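Amine Dehydrogenase (Pseudomonas putida, PDB 1JMX) probably transfers electrons through two covalently bound hemes c, as the diheme alpha subunit of a quinohemoprotein amine dehydrogenase. Local coordinates at residues 3-8 with 61-66; 40-45 with 55-60; 302-307 with 332-337; 307-312 with 349-354; 386-391 with 442-447. One frame throughout, in Å; residues are numbered along the deposited sequence.

Interaction 1: residues 3-8 with 61-66; sequences QGPSLL and VKYLAD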
# COMPACT_ATOMS: atom_id res chain seq x y z
N GLN A 3 -5.24 -25.51 -26.21
CA GLN A 3 -5.94 -24.40 -26.82
C GLN A 3 -6.59 -23.65 -25.68
O GLN A 3 -6.85 -24.22 -24.62
CB GLN A 3 -6.99 -24.91 -27.80
CG GLN A 3 -6.40 -25.54 -29.05
CD GLN A 3 -5.41 -24.61 -29.76
OE1 GLN A 3 -4.18 -24.81 -29.69
NE2 GLN A 3 -5.94 -23.58 -30.43
N GLY A 4 -6.84 -22.37 -25.89
CA GLY A 4 -7.45 -21.56 -24.86
C GLY A 4 -8.75 -22.13 -24.33
O GLY A 4 -8.89 -22.32 -23.13
N PRO A 5 -9.71 -22.46 -25.22
CA PRO A 5 -11.02 -23.01 -24.83
C PRO A 5 -11.02 -24.28 -24.00
O PRO A 5 -11.81 -24.41 -23.06
CB PRO A 5 -11.73 -23.19 -26.17
CG PRO A 5 -10.61 -23.34 -27.15
CD PRO A 5 -9.65 -22.30 -26.68
N SER A 6 -10.12 -25.22 -24.31
CA SER A 6 -10.06 -26.47 -23.58
C SER A 6 -9.45 -26.27 -22.20
O SER A 6 -9.87 -26.92 -21.25
CB SER A 6 -9.31 -27.55 -24.38
OG SER A 6 -7.99 -27.73 -23.91
N LEU A 7 -8.45 -25.39 -22.10
CA LEU A 7 -7.81 -25.09 -20.82
C LEU A 7 -8.79 -24.35 -19.92
O LEU A 7 -8.80 -24.53 -18.70
CB LEU A 7 -6.56 -24.23 -21.02
CG LEU A 7 -5.23 -24.95 -21.22
CD1 LEU A 7 -4.13 -23.94 -21.52
CD2 LEU A 7 -4.89 -25.75 -19.98
N LEU A 8 -9.60 -23.49 -20.53
CA LEU A 8 -10.61 -22.73 -19.82
C LEU A 8 -11.54 -23.67 -19.08
O LEU A 8 -11.91 -23.44 -17.93
CB LEU A 8 -11.45 -21.92 -20.81
CG LEU A 8 -11.32 -20.41 -20.83
CD1 LEU A 8 -12.43 -19.86 -21.71
CD2 LEU A 8 -11.42 -19.85 -19.43
N VAL A 61 -3.86 -16.42 -20.48
CA VAL A 61 -3.76 -14.96 -20.50
C VAL A 61 -3.84 -14.46 -21.94
O VAL A 61 -4.59 -13.55 -22.23
CB VAL A 61 -2.43 -14.48 -19.84
CG1 VAL A 61 -2.23 -12.98 -20.08
CG2 VAL A 61 -2.44 -14.78 -18.34
N LYS A 62 -3.09 -15.10 -22.83
CA LYS A 62 -3.08 -14.74 -24.25
C LYS A 62 -4.49 -14.86 -24.81
O LYS A 62 -5.00 -13.94 -25.44
CB LYS A 62 -2.11 -15.65 -25.02
CG LYS A 62 -2.07 -15.40 -26.54
CD LYS A 62 -1.29 -14.15 -26.88
CE LYS A 62 -1.14 -13.95 -28.38
NZ LYS A 62 -2.32 -13.31 -29.03
N TYR A 63 -5.12 -16.00 -24.52
CA TYR A 63 -6.47 -16.27 -24.98
C TYR A 63 -7.49 -15.25 -24.48
O TYR A 63 -8.27 -14.70 -25.26
CB TYR A 63 -6.91 -17.69 -24.56
CG TYR A 63 -8.32 -18.04 -24.98
CD1 TYR A 63 -9.37 -18.02 -24.06
CD2 TYR A 63 -8.61 -18.33 -26.31
CE1 TYR A 63 -10.68 -18.28 -24.46
CE2 TYR A 63 -9.93 -18.59 -26.72
CZ TYR A 63 -10.96 -18.56 -25.79
OH TYR A 63 -12.25 -18.79 -26.21
N LEU A 64 -7.46 -14.98 -23.19
CA LEU A 64 -8.40 -14.04 -22.60
C LEU A 64 -8.11 -12.58 -22.94
O LEU A 64 -9.03 -11.79 -23.12
CB LEU A 64 -8.46 -14.25 -21.09
CG LEU A 64 -8.95 -15.66 -20.73
CD1 LEU A 64 -8.64 -15.97 -19.28
CD2 LEU A 64 -10.44 -15.76 -21.03
N ALA A 65 -6.84 -12.23 -23.08
CA ALA A 65 -6.43 -10.87 -23.42
C ALA A 65 -6.88 -10.48 -24.83
O ALA A 65 -7.19 -9.32 -25.08
CB ALA A 65 -4.93 -10.72 -23.26
N ASP A 66 -6.90 -11.44 -25.73
CA ASP A 66 -7.33 -11.21 -27.11
C ASP A 66 -8.84 -11.18 -27.20
O ASP A 66 -9.41 -10.27 -27.80
CB ASP A 66 -6.79 -12.30 -28.04
CG ASP A 66 -5.32 -12.14 -28.37
OD1 ASP A 66 -4.56 -11.49 -27.61
OD2 ASP A 66 -4.92 -12.68 -29.41

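Interaction 2: residues 40-45 with 55-60; sequences SIARMQ and DDRRTL. With HEC (heme c), chain F.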
# COMPACT_ATOMS: atom_id res chain seq x y z
N SER A 40 -5.89 -11.92 -12.24
CA SER A 40 -7.09 -12.65 -11.85
C SER A 40 -6.78 -14.13 -11.66
O SER A 40 -7.21 -14.74 -10.69
CB SER A 40 -8.19 -12.49 -12.89
OG SER A 40 -8.67 -11.18 -12.88
N ILE A 41 -6.02 -14.69 -12.61
CA ILE A 41 -5.65 -16.09 -12.56
C ILE A 41 -4.72 -16.37 -11.37
O ILE A 41 -4.84 -17.39 -10.70
CB ILE A 41 -5.01 -16.55 -13.88
CG1 ILE A 41 -6.03 -16.40 -15.01
CG2 ILE A 41 -4.52 -17.98 -13.76
CD1 ILE A 41 -5.46 -16.56 -16.41
N ALA A 42 -3.81 -15.43 -11.11
CA ALA A 42 -2.89 -15.54 -9.99
C ALA A 42 -3.69 -15.53 -8.68
O ALA A 42 -3.30 -16.18 -7.72
CB ALA A 42 -1.89 -14.42 -10.01
N ARG A 43 -4.79 -14.78 -8.65
CA ARG A 43 -5.62 -14.73 -7.45
C ARG A 43 -6.28 -16.08 -7.25
O ARG A 43 -6.48 -16.51 -6.12
CB ARG A 43 -6.70 -13.64 -7.54
CG ARG A 43 -6.17 -12.22 -7.45
CD ARG A 43 -7.21 -11.23 -6.92
NE ARG A 43 -8.41 -11.14 -7.75
CZ ARG A 43 -9.52 -11.84 -7.53
NH1 ARG A 43 -9.58 -12.69 -6.51
NH2 ARG A 43 -10.59 -11.64 -8.28
N MET A 44 -6.63 -16.73 -8.35
CA MET A 44 -7.26 -18.04 -8.29
C MET A 44 -6.33 -19.06 -7.64
O MET A 44 -6.78 -19.93 -6.90
CB MET A 44 -7.65 -18.51 -9.69
CG MET A 44 -8.64 -17.63 -10.38
SD MET A 44 -10.13 -17.37 -9.40
CE MET A 44 -10.06 -15.54 -9.09
N GLN A 45 -5.03 -18.92 -7.90
CA GLN A 45 -4.02 -19.83 -7.35
C GLN A 45 -3.74 -19.57 -5.89
O GLN A 45 -3.72 -20.49 -5.08
CB GLN A 45 -2.72 -19.69 -8.11
CG GLN A 45 -2.80 -20.00 -9.58
CD GLN A 45 -1.59 -19.50 -10.30
OE1 GLN A 45 -1.62 -18.43 -10.90
NE2 GLN A 45 -0.49 -20.23 -10.19
N ASP A 55 3.25 -22.17 -18.00
CA ASP A 55 3.01 -22.31 -19.43
C ASP A 55 1.53 -22.19 -19.75
O ASP A 55 1.14 -21.42 -20.62
CB ASP A 55 3.53 -23.66 -19.94
CG ASP A 55 5.04 -23.69 -20.11
OD1 ASP A 55 5.50 -24.34 -21.07
OD2 ASP A 55 5.77 -23.08 -19.29
N ASP A 56 0.71 -22.98 -19.06
CA ASP A 56 -0.74 -22.97 -19.28
C ASP A 56 -1.36 -21.64 -18.86
O ASP A 56 -2.36 -21.21 -19.44
CB ASP A 56 -1.41 -24.13 -18.54
CG ASP A 56 -1.11 -25.48 -19.17
OD1 ASP A 56 -1.43 -26.50 -18.52
OD2 ASP A 56 -0.56 -25.54 -20.30
N ARG A 57 -0.76 -21.00 -17.86
CA ARG A 57 -1.25 -19.71 -17.40
C ARG A 57 -1.00 -18.71 -18.52
O ARG A 57 -1.89 -17.93 -18.86
CB ARG A 57 -0.57 -19.27 -16.10
CG ARG A 57 -1.14 -17.99 -15.51
CD ARG A 57 -0.64 -17.73 -14.10
NE ARG A 57 0.81 -17.62 -14.05
CZ ARG A 57 1.50 -17.27 -12.98
NH1 ARG A 57 0.89 -17.00 -11.83
NH2 ARG A 57 2.82 -17.19 -13.04
N ARG A 58 0.18 -18.78 -19.14
CA ARG A 58 0.53 -17.89 -20.25
C ARG A 58 -0.43 -18.09 -21.41
O ARG A 58 -0.78 -17.13 -22.10
CB ARG A 58 1.96 -18.14 -20.75
CG ARG A 58 3.01 -17.29 -20.06
CD ARG A 58 4.35 -17.38 -20.76
NE ARG A 58 4.91 -18.73 -20.72
CZ ARG A 58 5.49 -19.27 -19.65
NH1 ARG A 58 5.58 -18.58 -18.52
NH2 ARG A 58 6.03 -20.48 -19.73
N THR A 59 -0.84 -19.33 -21.62
CA THR A 59 -1.77 -19.65 -22.71
C THR A 59 -3.12 -19.01 -22.45
O THR A 59 -3.68 -18.38 -23.35
CB THR A 59 -1.93 -21.17 -22.88
OG1 THR A 59 -0.66 -21.76 -23.18
CG2 THR A 59 -2.91 -21.49 -24.03
N LEU A 60 -3.63 -19.14 -21.23
CA LEU A 60 -4.93 -18.57 -20.88
C LEU A 60 -4.95 -17.05 -20.93
O LEU A 60 -5.92 -16.46 -21.38
CB LEU A 60 -5.41 -19.07 -19.52
CG LEU A 60 -6.03 -20.47 -19.58
CD1 LEU A 60 -6.43 -20.91 -18.19
CD2 LEU A 60 -7.25 -20.46 -20.50
FE HEC F . -12.16 -18.02 -10.62
CHA HEC F . -13.71 -15.28 -9.42
CHB HEC F . -11.32 -16.33 -13.43
CHC HEC F . -10.60 -20.81 -11.84
CHD HEC F . -13.01 -19.74 -7.78
NA HEC F . -12.45 -16.20 -11.28
C1A HEC F . -13.12 -15.17 -10.66
C2A HEC F . -13.12 -13.97 -11.49
C3A HEC F . -12.45 -14.28 -12.61
C4A HEC F . -12.03 -15.66 -12.48
CMA HEC F . -12.19 -13.35 -13.78
CAA HEC F . -13.76 -12.65 -11.13
CBA HEC F . -12.71 -11.73 -10.54
CGA HEC F . -13.26 -10.38 -10.14
O1A HEC F . -14.47 -10.12 -10.31
O2A HEC F . -12.47 -9.55 -9.66
NB HEC F . -11.18 -18.47 -12.26
C1B HEC F . -10.91 -17.64 -13.35
C2B HEC F . -10.18 -18.28 -14.39
C3B HEC F . -9.99 -19.56 -13.95
C4B HEC F . -10.59 -19.67 -12.63
CMB HEC F . -9.74 -17.65 -15.73
CAB HEC F . -9.27 -20.62 -14.76
CBB HEC F . -7.74 -20.69 -14.70
NC HEC F . -11.87 -19.87 -9.95
C1C HEC F . -11.19 -20.90 -10.59
C2C HEC F . -11.19 -22.11 -9.80
C3C HEC F . -11.86 -21.83 -8.68
C4C HEC F . -12.28 -20.43 -8.76
CMC HEC F . -10.54 -23.43 -10.20
CAC HEC F . -12.31 -22.88 -7.68
CBC HEC F . -11.42 -23.36 -6.55
ND HEC F . -13.15 -17.61 -8.94
C1D HEC F . -13.41 -18.42 -7.86
C2D HEC F . -14.18 -17.71 -6.83
C3D HEC F . -14.36 -16.45 -7.32
C4D HEC F . -13.73 -16.41 -8.61
CMD HEC F . -14.66 -18.28 -5.49
CAD HEC F . -15.08 -15.27 -6.68
CBD HEC F . -14.26 -14.43 -5.72
CGD HEC F . -13.02 -13.85 -6.34
O1D HEC F . -11.91 -14.31 -6.04
O2D HEC F . -13.12 -12.91 -7.14

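Interaction 3: residues 302-307 with 332-337; sequences ITLVGS and VRLKAR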
# COMPACT_ATOMS: atom_id res chain seq x y z
N ILE A 302 24.91 17.63 -32.37
CA ILE A 302 23.51 17.29 -32.35
C ILE A 302 23.24 16.14 -33.30
O ILE A 302 23.78 16.09 -34.40
CB ILE A 302 22.64 18.49 -32.74
CG1 ILE A 302 22.79 19.60 -31.71
CG2 ILE A 302 21.19 18.08 -32.86
CD1 ILE A 302 21.90 20.79 -31.98
N THR A 303 22.40 15.21 -32.87
CA THR A 303 22.04 14.08 -33.70
C THR A 303 20.53 13.99 -33.84
O THR A 303 19.79 14.20 -32.89
CB THR A 303 22.67 12.76 -33.18
OG1 THR A 303 21.68 11.72 -33.20
CG2 THR A 303 23.25 12.93 -31.79
N LEU A 304 20.08 13.80 -35.08
CA LEU A 304 18.66 13.69 -35.40
C LEU A 304 18.30 12.22 -35.53
O LEU A 304 19.02 11.45 -36.15
CB LEU A 304 18.34 14.44 -36.69
CG LEU A 304 18.42 15.98 -36.69
CD1 LEU A 304 17.52 16.54 -35.60
CD2 LEU A 304 19.85 16.45 -36.50
N VAL A 305 17.19 11.84 -34.92
CA VAL A 305 16.72 10.46 -34.95
C VAL A 305 15.43 10.43 -35.74
O VAL A 305 14.62 11.37 -35.65
CB VAL A 305 16.46 9.92 -33.52
CG1 VAL A 305 16.28 8.41 -33.55
CG2 VAL A 305 17.61 10.30 -32.60
N GLY A 306 15.23 9.39 -36.55
CA GLY A 306 14.01 9.31 -37.32
C GLY A 306 13.97 8.19 -38.32
O GLY A 306 14.81 7.29 -38.32
N SER A 307 12.95 8.23 -39.18
CA SER A 307 12.77 7.23 -40.21
C SER A 307 12.61 7.90 -41.57
O SER A 307 11.84 8.85 -41.72
CB SER A 307 11.53 6.38 -39.89
OG SER A 307 11.32 5.39 -40.88
N VAL A 332 21.14 11.13 -38.18
CA VAL A 332 21.95 12.17 -38.79
C VAL A 332 22.74 12.88 -37.69
O VAL A 332 22.16 13.51 -36.82
CB VAL A 332 21.08 13.19 -39.57
CG1 VAL A 332 21.94 14.29 -40.18
CG2 VAL A 332 20.29 12.48 -40.67
N ARG A 333 24.06 12.70 -37.68
CA ARG A 333 24.92 13.35 -36.69
C ARG A 333 25.59 14.58 -37.29
O ARG A 333 26.13 14.53 -38.40
CB ARG A 333 25.99 12.39 -36.19
CG ARG A 333 25.46 11.31 -35.30
CD ARG A 333 26.56 10.34 -34.96
NE ARG A 333 27.78 11.06 -34.59
CZ ARG A 333 28.99 10.77 -35.05
NH1 ARG A 333 29.17 9.77 -35.92
NH2 ARG A 333 30.04 11.48 -34.64
N LEU A 334 25.57 15.68 -36.55
CA LEU A 334 26.17 16.90 -37.03
C LEU A 334 26.74 17.78 -35.94
O LEU A 334 26.47 17.59 -34.75
CB LEU A 334 25.15 17.69 -37.87
CG LEU A 334 23.75 17.92 -37.30
CD1 LEU A 334 23.72 19.17 -36.42
CD2 LEU A 334 22.76 18.06 -38.45
N LYS A 335 27.60 18.69 -36.36
CA LYS A 335 28.20 19.63 -35.43
C LYS A 335 27.44 20.91 -35.73
O LYS A 335 27.22 21.24 -36.90
CB LYS A 335 29.68 19.82 -35.75
CG LYS A 335 30.45 20.43 -34.60
CD LYS A 335 30.70 19.39 -33.52
CE LYS A 335 31.68 18.31 -34.01
NZ LYS A 335 32.00 17.30 -32.94
N ALA A 336 26.99 21.59 -34.69
CA ALA A 336 26.25 22.82 -34.91
C ALA A 336 26.85 23.92 -34.07
O ALA A 336 27.57 23.66 -33.11
CB ALA A 336 24.78 22.63 -34.56
N ARG A 337 26.53 25.15 -34.44
CA ARG A 337 27.03 26.31 -33.73
C ARG A 337 25.96 27.37 -33.79
O ARG A 337 25.44 27.66 -34.85
CB ARG A 337 28.30 26.84 -34.41
CG ARG A 337 29.03 27.92 -33.62
CD ARG A 337 30.21 28.48 -34.41
NE ARG A 337 31.04 27.42 -34.98
CZ ARG A 337 31.36 27.34 -36.28
NH1 ARG A 337 30.93 28.26 -37.14
NH2 ARG A 337 32.11 26.33 -36.71

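Interaction 4: residues 307-312 with 349-354; sequences SGLAGK and VAVGTL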
# COMPACT_ATOMS: atom_id res chain seq x y z
N SER A 307 12.95 8.23 -39.18
CA SER A 307 12.77 7.23 -40.21
C SER A 307 12.61 7.90 -41.57
O SER A 307 11.84 8.85 -41.72
CB SER A 307 11.53 6.38 -39.89
OG SER A 307 11.32 5.39 -40.88
N GLY A 308 13.36 7.41 -42.56
CA GLY A 308 13.30 7.96 -43.90
C GLY A 308 13.85 9.37 -43.99
O GLY A 308 13.26 10.24 -44.64
N LEU A 309 14.98 9.60 -43.33
CA LEU A 309 15.62 10.92 -43.33
C LEU A 309 16.42 11.15 -44.61
O LEU A 309 17.39 10.44 -44.89
CB LEU A 309 16.53 11.09 -42.10
CG LEU A 309 15.90 11.00 -40.71
CD1 LEU A 309 16.96 11.24 -39.65
CD2 LEU A 309 14.76 12.00 -40.58
N ALA A 310 15.99 12.13 -45.39
CA ALA A 310 16.68 12.47 -46.63
C ALA A 310 16.55 13.97 -46.83
O ALA A 310 15.46 14.56 -46.66
CB ALA A 310 16.08 11.72 -47.81
N GLY A 311 17.67 14.60 -47.17
CA GLY A 311 17.66 16.02 -47.38
C GLY A 311 18.74 16.69 -46.57
O GLY A 311 19.60 16.05 -45.97
N LYS A 312 18.67 18.02 -46.55
CA LYS A 312 19.65 18.80 -45.83
C LYS A 312 19.01 19.30 -44.54
O LYS A 312 17.89 19.81 -44.54
CB LYS A 312 20.11 19.97 -46.69
CG LYS A 312 21.19 20.82 -46.06
CD LYS A 312 20.88 22.30 -46.27
CE LYS A 312 19.52 22.68 -45.65
NZ LYS A 312 19.26 24.16 -45.67
N VAL A 349 13.03 22.22 -36.49
CA VAL A 349 14.09 21.46 -37.15
C VAL A 349 13.54 20.73 -38.37
O VAL A 349 12.35 20.39 -38.42
CB VAL A 349 14.72 20.44 -36.17
CG1 VAL A 349 15.80 19.63 -36.85
CG2 VAL A 349 15.30 21.17 -34.96
N ALA A 350 14.39 20.53 -39.37
CA ALA A 350 13.99 19.84 -40.60
C ALA A 350 15.15 19.13 -41.29
O ALA A 350 16.31 19.52 -41.15
CB ALA A 350 13.34 20.82 -41.56
N VAL A 351 14.82 18.03 -41.97
CA VAL A 351 15.80 17.28 -42.74
C VAL A 351 15.12 17.18 -44.10
O VAL A 351 14.30 16.29 -44.34
CB VAL A 351 16.06 15.88 -42.17
CG1 VAL A 351 17.17 15.19 -42.97
CG2 VAL A 351 16.45 15.97 -40.69
N GLY A 352 15.45 18.12 -44.98
CA GLY A 352 14.81 18.17 -46.28
C GLY A 352 13.48 18.84 -46.00
O GLY A 352 13.45 19.93 -45.41
N THR A 353 12.38 18.19 -46.39
CA THR A 353 11.05 18.73 -46.13
C THR A 353 10.44 18.21 -44.82
O THR A 353 9.42 18.74 -44.36
CB THR A 353 10.07 18.51 -47.33
OG1 THR A 353 10.22 17.18 -47.86
CG2 THR A 353 10.34 19.54 -48.43
N LEU A 354 11.08 17.20 -44.22
CA LEU A 354 10.63 16.61 -42.95
C LEU A 354 10.81 17.53 -41.74
O LEU A 354 11.94 17.89 -41.38
CB LEU A 354 11.36 15.29 -42.65
CG LEU A 354 10.88 13.97 -43.24
CD1 LEU A 354 11.72 12.83 -42.68
CD2 LEU A 354 9.41 13.77 -42.90

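Interaction 5: residues 386-391 with 442-447; sequences VPKVQG and VFVPGG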
# COMPACT_ATOMS: atom_id res chain seq x y z
N VAL A 386 13.24 -8.11 -1.13
CA VAL A 386 12.92 -6.99 -2.00
C VAL A 386 14.14 -6.12 -2.36
O VAL A 386 15.08 -6.01 -1.58
CB VAL A 386 11.86 -6.10 -1.33
CG1 VAL A 386 10.51 -6.80 -1.34
CG2 VAL A 386 12.27 -5.83 0.10
N PRO A 387 14.15 -5.51 -3.56
CA PRO A 387 15.27 -4.65 -3.98
C PRO A 387 15.08 -3.19 -3.56
O PRO A 387 13.98 -2.75 -3.23
CB PRO A 387 15.22 -4.79 -5.50
CG PRO A 387 13.75 -4.76 -5.76
CD PRO A 387 13.21 -5.71 -4.68
N LYS A 388 16.18 -2.43 -3.58
CA LYS A 388 16.12 -1.01 -3.25
C LYS A 388 15.45 -0.28 -4.41
O LYS A 388 15.61 -0.68 -5.57
CB LYS A 388 17.52 -0.43 -3.05
CG LYS A 388 18.36 -1.12 -2.01
CD LYS A 388 19.65 -0.37 -1.78
CE LYS A 388 20.50 -1.03 -0.71
NZ LYS A 388 21.64 -0.15 -0.30
N VAL A 389 14.66 0.73 -4.10
CA VAL A 389 13.99 1.53 -5.13
C VAL A 389 14.67 2.89 -5.11
O VAL A 389 14.58 3.64 -4.13
CB VAL A 389 12.47 1.66 -4.86
CG1 VAL A 389 11.84 2.64 -5.83
CG2 VAL A 389 11.80 0.30 -4.98
N GLN A 390 15.42 3.17 -6.17
CA GLN A 390 16.16 4.42 -6.32
C GLN A 390 15.31 5.64 -6.65
O GLN A 390 14.22 5.54 -7.22
CB GLN A 390 17.18 4.30 -7.45
CG GLN A 390 18.21 3.21 -7.35
CD GLN A 390 18.97 3.05 -8.65
OE1 GLN A 390 18.51 3.45 -9.72
NE2 GLN A 390 20.15 2.46 -8.57
N GLY A 391 15.86 6.79 -6.30
CA GLY A 391 15.24 8.05 -6.66
C GLY A 391 16.09 8.43 -7.87
O GLY A 391 17.32 8.31 -7.82
N VAL A 442 21.28 10.05 -9.13
CA VAL A 442 20.68 8.80 -8.72
C VAL A 442 20.87 8.65 -7.22
O VAL A 442 22.00 8.70 -6.73
CB VAL A 442 21.36 7.59 -9.42
CG1 VAL A 442 20.92 6.29 -8.80
CG2 VAL A 442 21.02 7.59 -10.88
N PHE A 443 19.76 8.55 -6.49
CA PHE A 443 19.80 8.36 -5.05
C PHE A 443 19.64 6.88 -4.71
O PHE A 443 18.65 6.26 -5.09
CB PHE A 443 18.70 9.17 -4.35
CG PHE A 443 18.77 9.10 -2.85
CD1 PHE A 443 19.54 10.01 -2.14
CD2 PHE A 443 18.07 8.13 -2.15
CE1 PHE A 443 19.62 9.95 -0.74
CE2 PHE A 443 18.14 8.06 -0.76
CZ PHE A 443 18.92 8.97 -0.05
N VAL A 444 20.63 6.32 -4.03
CA VAL A 444 20.61 4.91 -3.62
C VAL A 444 20.26 4.85 -2.14
O VAL A 444 21.08 5.23 -1.29
CB VAL A 444 22.00 4.24 -3.88
CG1 VAL A 444 22.02 2.82 -3.32
CG2 VAL A 444 22.32 4.23 -5.37
N PRO A 445 19.03 4.41 -1.80
CA PRO A 445 18.59 4.31 -0.41
C PRO A 445 19.36 3.29 0.41
O PRO A 445 20.05 2.42 -0.14
CB PRO A 445 17.11 3.95 -0.55
CG PRO A 445 17.06 3.20 -1.83
CD PRO A 445 17.96 4.00 -2.72
N GLY A 446 19.26 3.41 1.73
CA GLY A 446 19.96 2.48 2.61
C GLY A 446 19.38 1.08 2.60
O GLY A 446 18.36 0.81 1.96
N GLY A 447 20.05 0.18 3.32
CA GLY A 447 19.60 -1.20 3.43
C GLY A 447 18.36 -1.34 4.31
O GLY A 447 18.12 -0.53 5.20

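Interaction 1: residues 3-8 with 61-66
In the cytochrome c fold around the first heme, helix 4-12 and helix 54-67 meet where Gly4 lies over a face of the Tyr63 ring. The axes of the two segments come to 9.9 Å and make an angle of 108°. Glycine permits the approach: Gly4 CA sits 3.6 Å from Tyr63 CG in a CH-pi contact, and a side chain there would run into Tyr63 CD2. With CG anti to the backbone N (chi1 178°), Tyr63 is carried out against the other helix. Pro5 follows on the same face, its CD 3.7 Å from Tyr63 CE2 and off the ring centre. Leu8 CD1 comes obliquely to Tyr63 CE1 at 3.6 Å, and Leu8 also lies close to Cys12, which binds the heme covalently. A serine in place of Tyr63 would probably leave Gly4 and Pro5 with no surface to rest on and open a gap between the helices. The N-terminal helix crossing a later helix at a glycine and an aromatic ring recalls the helix pair of c-type cytochromes.

Interaction 2: residues 40-45 with 55-60
Ile41, Gln45, Arg57 and Leu60 form a largely apolar helix-helix contact with one polar link, joining helices 34-48 and 54-67 of the cytochrome c fold beside the first heme. The axes of the segments run roughly antiparallel, 141° between their directions, and come no nearer than 11.2 Å, so side chains fill the interface. Ile41 CG2, anti to the backbone N and beside the carbonyl carbon, faces Arg57 CG at 3.8 Å, the two side chains sliding past each other in opposite directions, while Ile41 CD1 meets Leu60 CB at 4.0 Å. Farther along, Arg57 NH1 donates to a lone pair of Gln45 OE1 at 3.0 Å; the bond is bent (137° at the hydrogen), and the amide and guanidinium planes stand 76° apart. The guanidinium is held mainly by a neighbouring subunit, through a backbone hydrogen bond to NH1 and an acidic side chain at NH2. The contact also walls the heme, with Leu60 CD1 3.7 Å from vinyl-derived CBB. From the same helix as Ile41, Arg43 reaches propionates of both hemes, NH1 hydrogen-bonding O1D of the first at 2.9 Å. Met44 SD binds the heme iron at 2.5 Å, with His16 NE2 as the other axial ligand.

Interaction 3: residues 302-307 with 332-337
Ile302, Leu304, Val332 and Leu334 make the tight side of an antiparallel strand pair in domain III, a member of the E-set group of folds. Four backbone hydrogen bonds join the hydrogen-bonded pairs Ile302-Leu334 and Leu304-Val332; Leu304 N reaches Val332 O at 2.7 Å, and Leu334 N meets Ile302 O at 2.8 Å. In Leu334, CG stands between the backbone N and the carbonyl carbon (chi1 49°), which brings CG to 3.4 Å from Ile302 O. Its two methyls then divide, CD1 lying 3.9 Å from Ile302 CB and CD2 3.9 Å from Leu304 CD2. An alanine at Leu334 would remove both branches and is likely to leave Ile302 and Leu304 facing a gap in this apolar layer. The other face is looser. There the non-hydrogen-bonded pair Thr303-Arg333 touches through Thr303 CB and Arg333 CG at 3.8 Å, and the partly exposed arginine sends its guanidinium on to a salt bridge with Glu326. Strand 319-327, which carries Glu326, flanks 331-338, while strand 285-295 lies beside 299-307 and packs Val289 against Ile302 and Leu304.

Interaction 4: residues 307-312 with 349-354
Leu309 and Leu354 touch by their methyl ends, CD2 of the first 3.8 Å from CD1 of the second, where the loop leaving strand 299-307 passes over the 351-354 hairpin turn. Both leucines place CG beside the backbone N and opposite the carbonyl carbon, Leu309 with chi1 -61° and Leu354 with -85°, and their side chains cross at about a right angle. The same Leu354 CD1 rests 3.6 Å from Gly308 O. Val351 has CG1 anti to its own N, and this methyl points under the loop, 4.2 Å from Leu309 CB and 4.0 Å from Gly311 O. Leu309 and Val351 both lean on Leu286 of strand 285-295, which joins loop and hairpin to the sheet. Beyond them side chains give way to backbone. Gly311 CA and Gly352 CA are 3.7 Å apart, and a CB on Gly311 would clash with Gly352. Gly352, at the second position of the type II' turn, has a positive phi that favours glycine. Its N donates to Lys312 O at 3.0 Å, nearly straight at the hydrogen (163°) although it arrives well above the carbonyl plane. Ala310 O and Val351 O, two acceptors, lie 3.1 Å apart and give no attraction. The chemistry thus implies a join made by methyl packing and one backbone bond, with glycines providing the close passage.

Interaction 5: residues 386-391 with 442-447
Backbone hydrogen bonds tie Gly391 to Phe443 as an antiparallel hydrogen-bonded pair in domain IV. Gly391 N donates to Phe443 O at 3.1 Å, and Phe443 N returns to Gly391 O at 2.8 Å. Weaker CA-H...O contacts flank the pair, Gln390 CA lying 3.3 Å from Phe443 O. One side chain adds a polar bond: Lys388 leaves with CG opposite its carbonyl carbon (chi1 -57°) and then runs fully extended alongside Pro445, which takes NZ to Pro445 O at 3.0 Å, in the plane of that carbonyl. This ties the loop to the strand beyond the Gly391-Phe443 pair, at Pro445 two residues further along, whereas the nearby Gly446 O is buried without a partner. Van der Waals contacts fill the rest. Pro445 CG sits 3.9 Å from Lys388 CB and 3.4 Å from Val389 O, wedging the proline ring against the loop backbone. At the other end of the contact, the Gln390 amide lies against Val442, CD to CG1 at 3.8 Å, with its OE1 weakly bonded to Arg392 NE. Phe443 turns its ring from Gly391 toward Met437, Met481 and Val483. Strand 442-445 lies between 391-400 and 435-437, its phenylalanine packed on 476-484, while the 386-391 loop leans on barrel strand 269-280, where Glu271 accepts from Gln390 N.

How the interactions relate
From the N terminus, interaction 1 closes a loop of about fifty residues by bringing helix 54-67 back onto helix 4-12. Interaction 2 is nested inside it, joining helices 34-48 and 54-67; the two share helix 54-67 and touch, Leu7 and Leu8 packing on Leu60 and its neighbours. The chain then runs through the eight-stranded barrel to domain III, where interactions 3 and 4 cross: they share Ser307, their segments alternate, and Leu309 packs on Val332 and Leu304 on Val349, so both tie one sheet together. Interaction 5 follows in series in domain IV, its centre about 31 Å from that of interaction 2.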